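Local coordinates for penicillin-binding protein 2B (Streptococcus pneumoniae, PDB 2WAD), which probably acts as a transpeptidase that forms peptide cross-links between glycan strands of the cell wall during elongation, and binds penicillin, at residues N307-I312 with I546-Y551; V80-S85 with N182-F187; G396-V401 with V574-S579; L408-I413 with G430-T435; G587-S592 with T609-G614. All coordinates share one frame; numbering follows the deposited sequence.

Contact 1: N307-I312 with I546-Y551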
# COMPACT_ATOMS: atom_id res chain seq x y z
N ASN A 307 17.68 5.15 3.61
CA ASN A 307 17.16 3.85 3.21
C ASN A 307 16.12 3.39 4.23
O ASN A 307 16.20 3.79 5.40
CB ASN A 307 18.29 2.81 3.13
CG ASN A 307 19.48 3.31 2.32
OD1 ASN A 307 20.53 3.60 2.88
ND2 ASN A 307 19.32 3.41 1.00
N ILE A 308 15.15 2.59 3.78
CA ILE A 308 14.25 1.92 4.70
C ILE A 308 14.50 0.42 4.60
O ILE A 308 14.76 -0.10 3.51
CB ILE A 308 12.76 2.22 4.37
CG1 ILE A 308 12.45 1.89 2.91
CG2 ILE A 308 12.44 3.68 4.67
CD1 ILE A 308 10.97 1.91 2.54
N LYS A 309 14.43 -0.25 5.75
CA LYS A 309 14.49 -1.70 5.84
C LYS A 309 13.12 -2.23 6.27
O LYS A 309 12.56 -1.80 7.28
CB LYS A 309 15.58 -2.12 6.83
CG LYS A 309 15.71 -3.63 7.08
CD LYS A 309 17.08 -4.00 7.69
CE LYS A 309 17.04 -4.07 9.22
NZ LYS A 309 18.10 -4.94 9.84
N LEU A 310 12.57 -3.16 5.49
CA LEU A 310 11.25 -3.71 5.78
C LEU A 310 11.27 -4.73 6.90
O LEU A 310 12.31 -5.24 7.29
CB LEU A 310 10.63 -4.37 4.56
CG LEU A 310 10.74 -3.59 3.25
CD1 LEU A 310 9.88 -4.31 2.21
CD2 LEU A 310 10.32 -2.14 3.47
N THR A 311 10.07 -5.00 7.41
CA THR A 311 9.88 -5.97 8.48
C THR A 311 9.76 -7.35 7.86
O THR A 311 9.87 -8.34 8.57
CB THR A 311 8.57 -5.68 9.24
OG1 THR A 311 7.49 -5.60 8.30
CG2 THR A 311 8.64 -4.36 9.99
N ILE A 312 9.49 -7.41 6.55
CA ILE A 312 9.29 -8.68 5.86
C ILE A 312 10.59 -9.26 5.35
O ILE A 312 11.40 -8.57 4.74
CB ILE A 312 8.37 -8.56 4.63
CG1 ILE A 312 7.00 -7.97 5.01
CG2 ILE A 312 8.21 -9.93 3.96
CD1 ILE A 312 6.20 -7.48 3.83
N ILE A 546 5.03 -2.02 7.59
CA ILE A 546 5.85 -2.82 6.71
C ILE A 546 7.32 -2.39 6.81
O ILE A 546 8.24 -3.19 6.57
CB ILE A 546 5.36 -2.65 5.25
CG1 ILE A 546 3.93 -3.14 5.09
CG2 ILE A 546 6.27 -3.42 4.29
CD1 ILE A 546 3.17 -2.53 3.92
N VAL A 547 7.54 -1.12 7.14
CA VAL A 547 8.89 -0.60 7.33
C VAL A 547 9.35 -0.78 8.77
O VAL A 547 8.58 -0.51 9.69
CB VAL A 547 9.00 0.87 6.90
CG1 VAL A 547 10.36 1.41 7.29
CG2 VAL A 547 8.77 1.01 5.38
N GLU A 548 10.58 -1.25 8.95
CA GLU A 548 11.12 -1.56 10.28
C GLU A 548 11.96 -0.41 10.82
O GLU A 548 11.94 -0.13 12.02
CB GLU A 548 11.95 -2.86 10.29
CG GLU A 548 12.64 -3.20 11.63
CD GLU A 548 13.99 -2.50 11.82
OE1 GLU A 548 14.38 -2.21 12.97
OE2 GLU A 548 14.68 -2.20 10.83
N GLY A 549 12.71 0.25 9.94
CA GLY A 549 13.53 1.38 10.37
C GLY A 549 14.06 2.22 9.22
O GLY A 549 14.02 1.80 8.07
N ILE A 550 14.54 3.42 9.52
CA ILE A 550 15.22 4.22 8.50
C ILE A 550 16.71 4.12 8.77
O ILE A 550 17.13 4.26 9.92
CB ILE A 550 14.78 5.68 8.54
CG1 ILE A 550 13.29 5.80 8.19
CG2 ILE A 550 15.65 6.52 7.62
CD1 ILE A 550 12.43 6.23 9.36
N TYR A 551 17.50 3.88 7.73
CA TYR A 551 18.93 3.65 7.88
C TYR A 551 19.74 4.62 7.05
O TYR A 551 19.27 5.12 6.02
CB TYR A 551 19.27 2.22 7.45
CG TYR A 551 18.71 1.19 8.40
CD1 TYR A 551 19.55 0.41 9.19
CD2 TYR A 551 17.34 1.02 8.54
CE1 TYR A 551 19.05 -0.52 10.07
CE2 TYR A 551 16.82 0.09 9.44
CZ TYR A 551 17.69 -0.67 10.19
OH TYR A 551 17.21 -1.58 11.08
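Lys309 and Glu548 both send CG anti to the backbone N (chi1 177° and 176°), and their side chains run side by side, pointing the same way, with Glu548 OE2 at the edge of the Tyr551 ring. The lysine chain bends at chi3, and its CE comes to 3.1 Å from Tyr551 OH. Lys309 CB lies 3.6 Å from Tyr551 CE2. The hydroxyl is fixed by Glu548: Tyr551 OH donates to Glu548 OE2 over 2.6 Å, on the syn lone pair of the carboxylate. Lys309 NZ stays 4.5 Å from Glu548 OE2. The charges are opposite and probably attract, but this is not a salt bridge.

Apolar contacts join the strands elsewhere. Ile308 CD1 meets Val547 CG2 at 3.7 Å, the two side chains crossing at about a right angle, and Leu310 CD2 packs against the same methyl. Ile63 of strand 63-64 packs on Ile308 and Leu310.

The backbones pair antiparallel. Asn307 and Tyr551 exchange two nearly straight bonds, and Lys309 N donates to Gly549 O. Lys309 O takes a short bond from Glu548 N at 2.6 Å and a weak one from Gly549 N at 3.4 Å. Thr311 N donates to Ile546 O, while Thr311 OG1 bonds to Val355 O. Two residues, Glu548 and Gly549, thus face one, Lys309. This is a classic beta bulge, set in a mixed four-stranded sheet between strands 63-64 and 559-565.

Contact 2: V80-S85 with N182-F187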
# COMPACT_ATOMS: atom_id res chain seq x y z
N VAL A 80 23.20 13.40 -22.23
CA VAL A 80 23.52 14.78 -22.60
C VAL A 80 22.86 15.74 -21.61
O VAL A 80 21.65 15.70 -21.43
CB VAL A 80 23.07 15.14 -24.04
CG1 VAL A 80 23.38 16.61 -24.33
CG2 VAL A 80 23.79 14.25 -25.04
N SER A 81 23.68 16.59 -20.98
CA SER A 81 23.20 17.56 -19.99
C SER A 81 23.34 18.96 -20.56
O SER A 81 24.28 19.23 -21.30
CB SER A 81 24.03 17.49 -18.70
OG SER A 81 23.54 16.49 -17.84
N PHE A 82 22.40 19.84 -20.19
CA PHE A 82 22.48 21.26 -20.55
C PHE A 82 22.43 22.14 -19.31
O PHE A 82 21.51 22.05 -18.52
CB PHE A 82 21.36 21.65 -21.49
CG PHE A 82 21.41 23.09 -21.93
CD1 PHE A 82 22.52 23.59 -22.60
CD2 PHE A 82 20.34 23.95 -21.68
CE1 PHE A 82 22.56 24.91 -23.01
CE2 PHE A 82 20.38 25.28 -22.09
CZ PHE A 82 21.49 25.75 -22.76
N THR A 83 23.43 22.99 -19.17
CA THR A 83 23.48 23.96 -18.08
C THR A 83 23.22 25.33 -18.69
O THR A 83 23.96 25.74 -19.57
CB THR A 83 24.86 23.92 -17.42
OG1 THR A 83 24.91 22.76 -16.59
CG2 THR A 83 25.11 25.17 -16.57
N ARG A 84 22.16 25.99 -18.26
CA ARG A 84 21.75 27.23 -18.92
C ARG A 84 22.31 28.48 -18.25
O ARG A 84 22.47 28.51 -17.03
CB ARG A 84 20.23 27.32 -19.03
CG ARG A 84 19.76 28.47 -19.91
CD ARG A 84 18.26 28.61 -19.73
NE ARG A 84 17.66 29.71 -20.49
CZ ARG A 84 16.38 29.67 -20.87
NH1 ARG A 84 15.66 28.60 -20.57
NH2 ARG A 84 15.83 30.67 -21.53
N SER A 85 22.59 29.49 -19.06
CA SER A 85 23.08 30.77 -18.58
C SER A 85 21.96 31.80 -18.68
O SER A 85 21.15 31.76 -19.61
CB SER A 85 24.26 31.22 -19.45
OG SER A 85 24.57 32.59 -19.26
N ASN A 182 15.28 25.20 -23.63
CA ASN A 182 14.45 26.27 -23.07
C ASN A 182 13.83 25.93 -21.72
O ASN A 182 13.64 26.80 -20.88
CB ASN A 182 13.34 26.67 -24.04
CG ASN A 182 12.96 28.12 -23.91
OD1 ASN A 182 13.82 28.98 -23.69
ND2 ASN A 182 11.68 28.41 -24.07
N ALA A 183 13.52 24.65 -21.51
CA ALA A 183 12.86 24.21 -20.29
C ALA A 183 13.74 24.29 -19.04
O ALA A 183 13.25 24.14 -17.92
CB ALA A 183 12.36 22.78 -20.48
N VAL A 184 15.04 24.51 -19.21
CA VAL A 184 15.99 24.46 -18.10
C VAL A 184 16.09 25.83 -17.43
O VAL A 184 16.23 26.83 -18.12
CB VAL A 184 17.39 24.07 -18.64
CG1 VAL A 184 18.44 24.06 -17.53
CG2 VAL A 184 17.31 22.72 -19.35
N GLY A 185 15.98 25.89 -16.11
CA GLY A 185 16.07 27.19 -15.43
C GLY A 185 17.44 27.86 -15.56
O GLY A 185 18.42 27.20 -15.88
N ASN A 186 17.52 29.15 -15.27
CA ASN A 186 18.80 29.82 -15.18
C ASN A 186 19.78 29.18 -14.20
O ASN A 186 19.44 28.98 -13.04
CB ASN A 186 18.61 31.29 -14.81
CG ASN A 186 18.15 32.12 -15.99
OD1 ASN A 186 18.16 31.65 -17.12
ND2 ASN A 186 17.74 33.35 -15.72
N PHE A 187 20.98 28.86 -14.68
CA PHE A 187 22.03 28.25 -13.88
C PHE A 187 21.73 26.82 -13.45
O PHE A 187 22.53 26.20 -12.77
CB PHE A 187 22.36 29.10 -12.65
CG PHE A 187 22.87 30.47 -12.99
CD1 PHE A 187 22.16 31.59 -12.60
CD2 PHE A 187 24.03 30.63 -13.71
CE1 PHE A 187 22.61 32.84 -12.88
CE2 PHE A 187 24.49 31.90 -14.03
CZ PHE A 187 23.77 33.01 -13.61
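Arg84, at the end of strand 72-83, reaches past Val184 to Asn182 along the loop that follows helix 169-182. Its CB lies 3.6 Å from Gly185 O and also touches Val184 CG1. CG stands anti to the backbone N (chi1 -171°), and the chain runs extended from there to NE, which carries the guanidinium along the loop. CD meets Val184 O at 3.1 Å. NE passes Asn186 OD1 without a bond, the guanidinium and amide planes being 77° apart.

At the tip, NH1 serves two carbonyls. It donates to Val184 O at 3.1 Å, with the oxygen somewhat out of the guanidinium plane. It also gives a weak, bent bond to Asn182 O at 2.7 Å, which lies at the edge of the group. Arg84 NH2 is 3.4 Å from Asn182 OD1, the two side chains lying side by side. One arginine nitrogen therefore bridges the last turn of helix 169-182 and the loop beyond it.

Two more contacts join the segments. Phe187 N donates to Arg84 O at 2.8 Å, from above the carbonyl plane. Val184 CG2 sits at the ring edge of Phe82, 4.0 Å from CD2. Leu93 of helix 90-100 touches Phe82, Arg84 and Asn182. Just beyond, strand 189-191 pairs with strand 72-83, so the arrangement is a helix-to-strand connection tied by an arginine to the antiparallel three-stranded sheet of the N-terminal part.

Contact 3: G396-V401 with V574-S579. Unlike the reference sequence in segment 574-579: Glu578 (reference Asp).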
# COMPACT_ATOMS: atom_id res chain seq x y z
N GLY A 396 -21.38 -7.30 23.31
CA GLY A 396 -22.29 -7.73 24.36
C GLY A 396 -21.84 -7.30 25.75
O GLY A 396 -22.66 -6.84 26.54
N TRP A 397 -20.56 -7.46 26.07
CA TRP A 397 -20.03 -6.96 27.34
C TRP A 397 -20.09 -5.43 27.43
O TRP A 397 -20.52 -4.92 28.46
CB TRP A 397 -18.59 -7.45 27.55
CG TRP A 397 -18.49 -8.91 27.87
CD1 TRP A 397 -19.30 -9.62 28.71
CD2 TRP A 397 -17.52 -9.84 27.38
NE1 TRP A 397 -18.91 -10.92 28.77
CE2 TRP A 397 -17.82 -11.09 27.95
CE3 TRP A 397 -16.43 -9.74 26.50
CZ2 TRP A 397 -17.08 -12.24 27.67
CZ3 TRP A 397 -15.70 -10.88 26.21
CH2 TRP A 397 -16.03 -12.12 26.80
N GLU A 398 -19.69 -4.71 26.37
CA GLU A 398 -19.65 -3.25 26.38
C GLU A 398 -21.01 -2.59 26.60
O GLU A 398 -21.09 -1.58 27.31
CB GLU A 398 -19.01 -2.64 25.12
CG GLU A 398 -17.60 -3.12 24.89
CD GLU A 398 -17.04 -2.63 23.58
OE1 GLU A 398 -15.79 -2.54 23.48
OE2 GLU A 398 -17.82 -2.36 22.65
N ASN A 399 -22.04 -3.19 26.02
CA ASN A 399 -23.37 -2.63 26.06
C ASN A 399 -24.29 -3.22 27.13
O ASN A 399 -25.50 -3.09 27.06
CB ASN A 399 -23.97 -2.70 24.64
CG ASN A 399 -23.23 -1.81 23.69
OD1 ASN A 399 -23.47 -0.61 23.65
ND2 ASN A 399 -22.29 -2.38 22.92
N GLY A 400 -23.72 -3.89 28.13
CA GLY A 400 -24.52 -4.36 29.26
C GLY A 400 -25.44 -5.55 28.97
O GLY A 400 -26.37 -5.82 29.72
N VAL A 401 -25.17 -6.28 27.89
CA VAL A 401 -26.00 -7.41 27.53
C VAL A 401 -25.54 -8.70 28.22
O VAL A 401 -26.35 -9.55 28.58
CB VAL A 401 -26.01 -7.60 26.01
CG1 VAL A 401 -26.94 -8.75 25.62
CG2 VAL A 401 -26.47 -6.30 25.35
N VAL A 574 -9.38 -1.83 23.26
CA VAL A 574 -10.74 -2.35 23.29
C VAL A 574 -11.34 -2.23 24.69
O VAL A 574 -10.70 -2.58 25.68
CB VAL A 574 -10.80 -3.85 22.81
CG1 VAL A 574 -12.27 -4.38 22.86
CG2 VAL A 574 -10.17 -4.01 21.39
N ASN A 575 -12.59 -1.77 24.76
CA ASN A 575 -13.25 -1.40 26.02
C ASN A 575 -13.89 -2.57 26.76
O ASN A 575 -15.09 -2.55 27.10
CB ASN A 575 -14.29 -0.29 25.78
CG ASN A 575 -14.81 0.29 27.09
OD1 ASN A 575 -14.08 0.31 28.08
ND2 ASN A 575 -16.06 0.73 27.12
N ILE A 576 -13.10 -3.61 27.02
CA ILE A 576 -13.63 -4.72 27.81
C ILE A 576 -12.62 -4.99 28.91
O ILE A 576 -11.45 -4.70 28.74
CB ILE A 576 -13.80 -6.01 26.99
CG1 ILE A 576 -12.48 -6.42 26.31
CG2 ILE A 576 -14.94 -5.85 26.02
CD1 ILE A 576 -12.60 -7.68 25.44
N SER A 577 -13.07 -5.58 30.01
CA SER A 577 -12.21 -5.80 31.17
C SER A 577 -11.13 -6.83 30.85
O SER A 577 -11.22 -7.58 29.87
CB SER A 577 -13.04 -6.29 32.36
OG SER A 577 -13.60 -7.55 32.04
N GLU A 578 -10.09 -6.85 31.67
CA GLU A 578 -9.06 -7.86 31.57
C GLU A 578 -9.61 -9.29 31.66
O GLU A 578 -9.11 -10.20 31.00
CB GLU A 578 -8.06 -7.63 32.71
CG GLU A 578 -6.78 -8.40 32.56
CD GLU A 578 -5.73 -7.92 33.53
OE1 GLU A 578 -6.05 -7.02 34.34
OE2 GLU A 578 -4.59 -8.44 33.47
N SER A 579 -10.62 -9.50 32.49
CA SER A 579 -11.13 -10.85 32.70
C SER A 579 -12.07 -11.31 31.58
O SER A 579 -12.13 -12.49 31.26
CB SER A 579 -11.76 -10.99 34.09
OG SER A 579 -12.88 -10.15 34.20
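Glu398 and Trp397 meet Asn575 and Ile576 at the surface, and no hydrogen bond crosses between the segments. Carbons, a carboxylate oxygen and the carbonyl of Asn575 do the touching. Glu398 CG lies 3.4 Å from Asn575 O and 4.0 Å from Ile576 CG2. That methyl also reaches Trp397 at 4.2 Å from CE3, near the plane of the indole and at its edge. Beyond CG the glutamate chain is extended, and Glu398 OE1 comes 3.6 Å from Asn575 CB. Carboxylate and amide planes are turned 41° apart.

The next shell sets these groups. In Ile576 a chi1 of 55° sets CG2 anti to the carbonyl carbon, and CG2 is the branch that meets helix 389-398. Glu398 OE2 is bonded to Thr481 OG1 and Trp397 NE1 to Gly404 O, while the indole leans on Ile583 and Leu584 of helix 578-593.

Both segments sit at helix ends. Helix 389-398 closes in a Schellman motif: Val401 N bonds to Gly396 O at 2.9 Å, Gly400 N bonds weakly to Trp397 O, and Gly400 has positive phi. Asn575 centres an inverse gamma turn, and Ser577 is the N-cap of helix 578-593, its OG taking Asp580 N. Glu484 lies close to Glu398 OE1 with like charge, while its OE2 receives Asn575 N. Such a pair of carboxylates would probably raise the proton affinity of one of them.

Contact 4: L408-I413 with G430-T435. Unlike the reference sequence in segment 408-413: Pro412 (reference Ser).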
# COMPACT_ATOMS: atom_id res chain seq x y z
N LEU A 408 -26.13 -19.07 27.96
CA LEU A 408 -27.35 -18.82 27.23
C LEU A 408 -27.79 -20.19 26.71
O LEU A 408 -27.04 -21.17 26.79
CB LEU A 408 -27.12 -17.85 26.06
CG LEU A 408 -26.72 -16.38 26.30
CD1 LEU A 408 -26.55 -15.60 24.98
CD2 LEU A 408 -27.70 -15.66 27.16
N THR A 409 -28.99 -20.27 26.17
CA THR A 409 -29.45 -21.50 25.55
C THR A 409 -29.12 -21.43 24.06
O THR A 409 -29.54 -20.51 23.34
CB THR A 409 -30.97 -21.68 25.73
OG1 THR A 409 -31.27 -21.65 27.13
CG2 THR A 409 -31.46 -23.01 25.13
N ASP A 410 -28.37 -22.42 23.60
CA ASP A 410 -28.22 -22.65 22.18
C ASP A 410 -29.51 -23.32 21.70
O ASP A 410 -29.85 -24.42 22.15
CB ASP A 410 -27.01 -23.54 21.91
CG ASP A 410 -26.60 -23.55 20.46
OD1 ASP A 410 -27.42 -23.92 19.59
OD2 ASP A 410 -25.45 -23.16 20.19
N GLN A 411 -30.23 -22.63 20.81
CA GLN A 411 -31.49 -23.08 20.23
C GLN A 411 -31.62 -22.38 18.88
O GLN A 411 -30.95 -21.36 18.64
CB GLN A 411 -32.66 -22.65 21.14
CG GLN A 411 -32.59 -21.15 21.47
CD GLN A 411 -33.55 -20.72 22.56
OE1 GLN A 411 -34.69 -21.18 22.60
NE2 GLN A 411 -33.10 -19.83 23.45
N PRO A 412 -32.46 -22.91 17.98
CA PRO A 412 -32.70 -22.17 16.74
C PRO A 412 -33.32 -20.83 17.12
O PRO A 412 -34.02 -20.75 18.11
CB PRO A 412 -33.72 -23.02 15.98
CG PRO A 412 -33.80 -24.36 16.70
CD PRO A 412 -33.27 -24.15 18.09
N ILE A 413 -33.06 -19.78 16.34
CA ILE A 413 -33.54 -18.46 16.69
C ILE A 413 -34.62 -18.17 15.68
O ILE A 413 -34.37 -18.19 14.49
CB ILE A 413 -32.45 -17.38 16.54
CG1 ILE A 413 -31.23 -17.67 17.42
CG2 ILE A 413 -33.06 -15.99 16.67
CD1 ILE A 413 -31.53 -18.03 18.85
N GLY A 430 -30.04 -31.15 19.85
CA GLY A 430 -31.15 -30.38 20.41
C GLY A 430 -30.74 -29.01 20.92
O GLY A 430 -29.80 -28.39 20.40
N SER A 431 -31.46 -28.53 21.94
CA SER A 431 -31.14 -27.28 22.63
C SER A 431 -30.37 -27.56 23.91
O SER A 431 -30.59 -28.57 24.58
CB SER A 431 -32.43 -26.54 22.99
OG SER A 431 -33.10 -26.18 21.80
N PHE A 432 -29.44 -26.68 24.24
CA PHE A 432 -28.57 -26.95 25.37
C PHE A 432 -27.91 -25.67 25.86
O PHE A 432 -27.77 -24.70 25.11
CB PHE A 432 -27.51 -28.01 24.99
CG PHE A 432 -26.67 -27.64 23.81
CD1 PHE A 432 -27.03 -28.06 22.53
CD2 PHE A 432 -25.54 -26.84 23.97
CE1 PHE A 432 -26.27 -27.69 21.42
CE2 PHE A 432 -24.78 -26.47 22.86
CZ PHE A 432 -25.16 -26.88 21.58
N PRO A 433 -27.50 -25.66 27.13
CA PRO A 433 -26.80 -24.52 27.69
C PRO A 433 -25.39 -24.41 27.13
O PRO A 433 -24.77 -25.43 26.80
CB PRO A 433 -26.78 -24.82 29.20
CG PRO A 433 -26.89 -26.31 29.29
CD PRO A 433 -27.62 -26.79 28.06
N ILE A 434 -24.92 -23.17 26.99
CA ILE A 434 -23.63 -22.84 26.38
C ILE A 434 -23.07 -21.55 27.00
O ILE A 434 -23.76 -20.53 27.07
CB ILE A 434 -23.77 -22.79 24.83
CG1 ILE A 434 -22.41 -22.86 24.16
CG2 ILE A 434 -24.51 -21.53 24.33
CD1 ILE A 434 -22.49 -23.01 22.63
N THR A 435 -21.83 -21.60 27.48
CA THR A 435 -21.11 -20.43 27.96
C THR A 435 -20.45 -19.65 26.82
O THR A 435 -20.51 -20.02 25.65
CB THR A 435 -19.98 -20.82 28.94
OG1 THR A 435 -18.98 -21.59 28.24
CG2 THR A 435 -20.51 -21.59 30.16
O HOH W 1 -29.43 -25.94 19.04
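A small two-stranded antiparallel sheet joins strands 408-410 and 432-434 at the surface of the transpeptidase domain, the side chain of Asp410 about 11 Å from that of Ser386, the inferred acylated serine. Leu408 and Ile434 form one hydrogen-bonded pair, each N to the other's O at 2.9 Å. Asp410 and Phe432 form the second. Asp410 N donates to Phe432 O at 2.8 Å, and Phe432 N returns a bond to Asp410 O at 3.1 Å. Between the pairs, Thr409 O is held by Gln450 of helix 445-455.

Asp410 and Phe432 also lie side by side on the same face of the sheet. Phe432 has CG between its backbone N and carbonyl carbon (chi1 57°), which lays the ring beside the aspartate. Asp410 CB sits over the ring face, 4.0 Å from the Phe432 ring centroid, a CH-pi contact. The carboxylate is stacked on the ring, with the planes 15° apart. Ile434 CD1 packs against Asp410 OD2 at 3.8 Å.

Both oxygens of the buried carboxylate have partners. Tyr425 OH and Ser444 OG bond to OD2. On the other oxygen, one water hydrogen-bonds both Asp410 OD1 at 2.9 Å and Gly430 O at 2.8 Å.

Contact 5: G587-S592 with T609-G614. Unlike the reference sequence in segment 587-592: Ser592 (reference Ala). Unlike the reference sequence in segment 609-614: Thr609 (reference Leu).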
# COMPACT_ATOMS: atom_id res chain seq x y z
N GLY A 587 -11.69 -19.23 24.99
CA GLY A 587 -12.45 -19.72 23.85
C GLY A 587 -11.59 -20.07 22.65
O GLY A 587 -11.75 -21.14 22.06
N PHE A 588 -10.69 -19.18 22.26
CA PHE A 588 -9.78 -19.44 21.14
C PHE A 588 -8.86 -20.62 21.44
O PHE A 588 -8.39 -21.32 20.54
CB PHE A 588 -8.93 -18.20 20.77
CG PHE A 588 -9.64 -17.21 19.88
CD1 PHE A 588 -10.99 -16.95 20.01
CD2 PHE A 588 -8.93 -16.52 18.89
CE1 PHE A 588 -11.65 -16.01 19.21
CE2 PHE A 588 -9.59 -15.59 18.06
CZ PHE A 588 -10.95 -15.35 18.23
N TYR A 589 -8.58 -20.83 22.71
CA TYR A 589 -7.69 -21.93 23.08
C TYR A 589 -8.41 -23.28 22.96
O TYR A 589 -7.84 -24.24 22.45
CB TYR A 589 -7.14 -21.76 24.50
CG TYR A 589 -6.31 -22.95 24.95
CD1 TYR A 589 -4.95 -23.04 24.65
CD2 TYR A 589 -6.90 -24.00 25.67
CE1 TYR A 589 -4.20 -24.13 25.05
CE2 TYR A 589 -6.15 -25.09 26.08
CZ TYR A 589 -4.80 -25.13 25.77
OH TYR A 589 -4.03 -26.19 26.16
N GLN A 590 -9.66 -23.32 23.40
CA GLN A 590 -10.50 -24.51 23.30
C GLN A 590 -10.96 -24.84 21.87
O GLN A 590 -11.29 -25.99 21.57
CB GLN A 590 -11.69 -24.40 24.28
CG GLN A 590 -11.28 -24.44 25.78
CD GLN A 590 -12.44 -24.57 26.78
OE1 GLN A 590 -13.56 -24.96 26.43
NE2 GLN A 590 -12.17 -24.21 28.03
N VAL A 591 -11.01 -23.85 20.99
CA VAL A 591 -11.31 -24.08 19.58
C VAL A 591 -10.27 -25.06 19.04
O VAL A 591 -10.58 -25.88 18.17
CB VAL A 591 -11.17 -22.76 18.77
CG1 VAL A 591 -11.01 -23.03 17.28
CG2 VAL A 591 -12.36 -21.83 19.02
N SER A 592 -9.04 -24.97 19.54
CA SER A 592 -7.95 -25.77 19.00
C SER A 592 -7.52 -26.93 19.91
O SER A 592 -6.73 -27.76 19.48
CB SER A 592 -6.73 -24.92 18.68
OG SER A 592 -6.29 -24.22 19.83
N THR A 609 3.86 -27.06 16.12
CA THR A 609 5.14 -27.07 16.84
C THR A 609 5.18 -26.11 18.03
O THR A 609 6.10 -26.16 18.84
CB THR A 609 6.36 -26.84 15.90
OG1 THR A 609 6.34 -25.51 15.37
CG2 THR A 609 6.35 -27.82 14.75
N VAL A 610 4.19 -25.22 18.11
CA VAL A 610 3.92 -24.41 19.30
C VAL A 610 2.42 -24.45 19.54
O VAL A 610 1.66 -24.78 18.63
CB VAL A 610 4.30 -22.90 19.11
CG1 VAL A 610 5.81 -22.69 19.20
CG2 VAL A 610 3.71 -22.34 17.82
N SER A 611 2.02 -24.12 20.76
CA SER A 611 0.61 -24.04 21.12
C SER A 611 -0.08 -22.89 20.36
O SER A 611 0.35 -21.75 20.44
CB SER A 611 0.48 -23.81 22.62
OG SER A 611 -0.88 -23.63 22.97
N ILE A 612 -1.13 -23.23 19.63
CA ILE A 612 -1.87 -22.34 18.76
C ILE A 612 -3.29 -22.14 19.29
O ILE A 612 -3.96 -23.12 19.68
CB ILE A 612 -1.95 -22.93 17.33
CG1 ILE A 612 -0.53 -23.03 16.74
CG2 ILE A 612 -2.83 -22.05 16.45
CD1 ILE A 612 -0.46 -23.52 15.35
N SER A 613 -3.73 -20.88 19.34
CA SER A 613 -5.11 -20.52 19.65
C SER A 613 -5.72 -19.85 18.41
O SER A 613 -5.02 -19.20 17.63
CB SER A 613 -5.13 -19.56 20.84
OG SER A 613 -4.53 -20.14 21.98
N GLY A 614 -7.01 -20.03 18.18
CA GLY A 614 -7.57 -19.45 16.97
C GLY A 614 -9.08 -19.56 16.88
O GLY A 614 -9.75 -19.90 17.87
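Phe588 is the first residue of helix segment 587-592 to touch segment 609-614. Its carbonyl oxygen accepts Gly614 N at 3.0 Å. The bond is straight at the hydrogen, but the donor stands above the carbonyl plane. Phe588 CA in turn makes a CA-H...O contact with Gly614 O. The side chain follows: with CG anti to the carbonyl carbon (chi1 -82°), the ring starts beside Gly614, and Phe588 CG lies 3.4 Å from Gly614 O.

Tyr589 turns the other way. Its CG is anti to the backbone N (chi1 175°), and the ring edge meets two serine hydroxyls, CD1 at 4.0 Å from Ser613 OG and CE1 at 3.9 Å from Ser611 OG. The polar partner of both hydroxyls is Thr640 OG1; the ring edge packs against them. Its ring is also stacked with that of His593.

Val591 packs against Gly614 O, with CB at 3.3 Å and both methyls close by. Ser592, one turn on from Phe588, makes the second hydrogen bond: OG donates to Ile612 O at 2.6 Å. Two hydrogen bonds therefore hold the chain leading into strand 613-616 to the helix.

Phe588 and Val591 also touch Lys615, the lysine of what is probably the KTG motif of penicillin-binding proteins. Helix 578-593 thus lies against edge strand 613-616 of the six-stranded antiparallel sheet. Strand 634-638 pairs with that strand on its inner side, and helix 661-676 packs on Val610 and Ile612.

Contact 2 comes first along the chain and lies far out in the N-terminal part, its centre about 66 to 80 Å from those of contacts 3, 4 and 5. Contact 1 lies between, about 37 Å from contact 2 and about 31 Å from contact 5, centre to centre. It pairs strand 307-310 with strand 547-553, and contact 4 falls wholly within the chain span it encloses. Contacts 3, 4 and 5 cluster with centres about 22 to 24 Å apart, but none touches another. Contacts 3 and 5 share helix 578-593, and strand 408-410 of contact 4 follows helix 389-398 of contact 3. The protein is thus elongated, with contacts 4 and 5 nearest its inferred active serine.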